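Local coordinates for protein periplasmic beta-glucosidase (Pseudomonas aeruginosa, PDB 6R5T) that probably hydrolyses terminal, non-reducing beta-D-glucosyl residues with release of beta-D-glucose, as a periplasmic glycoside hydrolase of family 3, at residues 131-136 / 491-496. The protein carries 1 engineered substitution. Numbering follows the deposited sequence.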
loop_
_atom_site.group_PDB
_atom_site.type_symbol
_atom_site.label_atom_id
_atom_site.label_comp_id
_atom_site.label_asym_id
_atom_site.label_seq_id
_atom_site.Cartn_x
_atom_site.Cartn_y
_atom_site.Cartn_z
ATOM N N ARG A 131 -3.861 -8.389 4.047
ATOM C CA ARG A 131 -4.674 -7.153 4.037
ATOM C C ARG A 131 -4.784 -6.560 2.619
ATOM O O ARG A 131 -5.495 -5.508 2.455
ATOM C CB ARG A 131 -4.063 -6.125 4.974
ATOM C CG ARG A 131 -4.129 -6.523 6.437
ATOM C CD ARG A 131 -3.433 -5.501 7.314
ATOM N NE ARG A 131 -3.704 -5.804 8.720
ATOM C CZ ARG A 131 -3.100 -5.222 9.734
ATOM N NH1 ARG A 131 -2.210 -4.250 9.521
ATOM N NH2 ARG A 131 -3.449 -5.551 10.950
ATOM N N ASP A 132 -4.172 -7.181 1.627
ATOM C CA ASP A 132 -4.128 -6.643 0.251
ATOM C C ASP A 132 -4.725 -7.688 -0.663
ATOM O O ASP A 132 -4.085 -8.654 -1.013
ATOM C CB ASP A 132 -2.714 -6.269 -0.156
ATOM C CG ASP A 132 -2.615 -5.501 -1.467
ATOM O OD1 ASP A 132 -3.438 -5.753 -2.400
ATOM O OD2 ASP A 132 -1.720 -4.590 -1.498
ATOM N N ALA A 133 -5.971 -7.436 -1.077
ATOM C CA ALA A 133 -6.735 -8.391 -1.893
ATOM C C ALA A 133 -6.095 -8.647 -3.272
ATOM O O ALA A 133 -6.481 -9.599 -3.935
ATOM C CB ALA A 133 -8.158 -7.854 -2.054
ATOM N N ARG A 134 -5.181 -7.802 -3.746
ATOM C CA ARG A 134 -4.581 -8.009 -5.101
ATOM C C ARG A 134 -3.669 -9.231 -5.139
ATOM O O ARG A 134 -3.477 -9.811 -6.213
ATOM C CB ARG A 134 -3.748 -6.789 -5.489
ATOM C CG ARG A 134 -4.570 -5.518 -5.623
ATOM C CD ARG A 134 -3.661 -4.339 -5.899
ATOM N NE ARG A 134 -2.951 -3.945 -4.700
ATOM C CZ ARG A 134 -2.171 -2.879 -4.627
ATOM N NH1 ARG A 134 -1.940 -2.132 -5.686
ATOM N NH2 ARG A 134 -1.564 -2.591 -3.503
ATOM N N TRP A 135 -3.109 -9.608 -4.009
ATOM C CA TRP A 135 -2.093 -10.692 -3.969
ATOM C C TRP A 135 -2.748 -12.041 -4.340
ATOM O O TRP A 135 -3.750 -12.415 -3.733
ATOM C CB TRP A 135 -1.486 -10.703 -2.576
ATOM C CG TRP A 135 -0.294 -11.607 -2.399
ATOM C CD1 TRP A 135 0.849 -11.594 -3.131
ATOM C CD2 TRP A 135 -0.033 -12.512 -1.315
ATOM N NE1 TRP A 135 1.781 -12.454 -2.605
ATOM C CE2 TRP A 135 1.276 -13.007 -1.473
ATOM C CE3 TRP A 135 -0.770 -12.945 -0.213
ATOM C CZ2 TRP A 135 1.871 -13.890 -0.567
ATOM C CZ3 TRP A 135 -0.206 -13.851 0.663
ATOM C CH2 TRP A 135 1.119 -14.311 0.495
ATOM N N GLY A 136 -2.131 -12.804 -5.238
ATOM C CA GLY A 136 -2.739 -14.051 -5.707
ATOM C C GLY A 136 -2.757 -15.117 -4.640
ATOM O O GLY A 136 -3.600 -16.000 -4.695
ATOM N N THR A 491 -4.623 -6.237 -10.763
ATOM C CA THR A 491 -4.842 -4.787 -10.675
ATOM C C THR A 491 -6.323 -4.436 -10.652
ATOM O O THR A 491 -6.602 -3.261 -10.529
ATOM C CB THR A 491 -4.192 -4.042 -11.845
ATOM O OG1 THR A 491 -4.816 -4.466 -13.065
ATOM C CG2 THR A 491 -2.710 -4.337 -11.911
ATOM N N ASP A 492 -7.227 -5.385 -10.847
ATOM C CA ASP A 492 -8.688 -5.176 -10.940
ATOM C C ASP A 492 -9.274 -6.239 -10.010
ATOM O O ASP A 492 -8.869 -7.382 -10.161
ATOM C CB ASP A 492 -9.106 -5.345 -12.396
ATOM C CG ASP A 492 -10.563 -5.161 -12.733
ATOM O OD1 ASP A 492 -11.352 -4.990 -11.836
ATOM O OD2 ASP A 492 -10.908 -5.263 -13.954
ATOM N N LEU A 493 -10.165 -5.895 -9.110
ATOM C CA LEU A 493 -10.770 -6.897 -8.205
ATOM C C LEU A 493 -12.191 -7.252 -8.656
ATOM O O LEU A 493 -12.842 -8.027 -7.950
ATOM C CB LEU A 493 -10.804 -6.394 -6.760
ATOM C CG LEU A 493 -9.424 -6.051 -6.180
ATOM C CD1 LEU A 493 -9.658 -5.437 -4.828
ATOM C CD2 LEU A 493 -8.529 -7.288 -6.084
ATOM N N ARG A 494 -12.627 -6.768 -9.798
ATOM C CA ARG A 494 -13.987 -7.110 -10.279
ATOM C C ARG A 494 -14.033 -8.527 -10.855
ATOM O O ARG A 494 -13.017 -9.140 -11.208
ATOM C CB ARG A 494 -14.439 -6.109 -11.336
ATOM C CG ARG A 494 -14.683 -4.720 -10.781
ATOM C CD ARG A 494 -14.940 -3.686 -11.844
ATOM N NE ARG A 494 -13.804 -3.600 -12.740
ATOM C CZ ARG A 494 -13.746 -2.851 -13.841
ATOM N NH1 ARG A 494 -14.749 -2.054 -14.156
ATOM N NH2 ARG A 494 -12.684 -2.909 -14.625
ATOM N N ILE A 495 -15.253 -9.010 -11.002
ATOM C CA ILE A 495 -15.461 -10.165 -11.892
ATOM C C ILE A 495 -14.891 -9.765 -13.240
ATOM O O ILE A 495 -15.023 -8.636 -13.701
ATOM C CB ILE A 495 -16.963 -10.482 -11.925
ATOM C CG1 ILE A 495 -17.483 -11.000 -10.587
ATOM C CG2 ILE A 495 -17.312 -11.416 -13.054
ATOM C CD1 ILE A 495 -18.991 -11.177 -10.488
ATOM N N PRO A 496 -14.263 -10.703 -13.979
ATOM C CA PRO A 496 -13.763 -10.359 -15.306
ATOM C C PRO A 496 -14.829 -9.724 -16.215
ATOM O O PRO A 496 -15.990 -10.117 -16.180
ATOM C CB PRO A 496 -13.284 -11.690 -15.875
ATOM C CG PRO A 496 -12.894 -12.467 -14.609
ATOM C CD PRO A 496 -13.919 -12.074 -13.571
#
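Leu493 reaches across to the turn at Ala133 and Arg134 with its two methyls. Its CB points at the 131-136 loop, and chi1 of -59° sets CG beside the backbone N, anti to the carbonyl carbon. CD1 rests on the methyl of Ala133, 4.0 Å from its CB. CD2 lies against the turn backbone, 3.8 Å from Ala133 O, and also comes within 4.4 Å of Arg134 CG. It is a small, buried van der Waals contact, methyl to methyl and methyl to backbone.

The turn it meets, type I from Asp132 to Trp135, is braced by its own side chains. Asp132 OD1 takes Arg134 N on its anti lone pair, an Asx turn, and Arg134 NE on its syn lone pair at 3.0 Å, nearly straight (173°). Arg134 NH2 closes on Asp132 OD2 at 2.8 Å, a side-on, almost coplanar salt bridge that fixes the guanidinium's rotation. Arg134 NH1 goes on to the carbonyls of Gly572 and Val574 of the second subunit. Arg521, from the C-terminal region like Leu493, bonds Ala133 O and Arg134 O.

Asp492 and Arg494 repeat the three bonds on the side away from 131-136, but Arg494 NE and N reach Asp492 OD1 from opposite faces of the carboxylate. Leu493, mid-residue of that Asx turn, thus packs on the 132-135 turn where the family 3 TIM-barrel region meets the C-terminal region, beside the subunit interface.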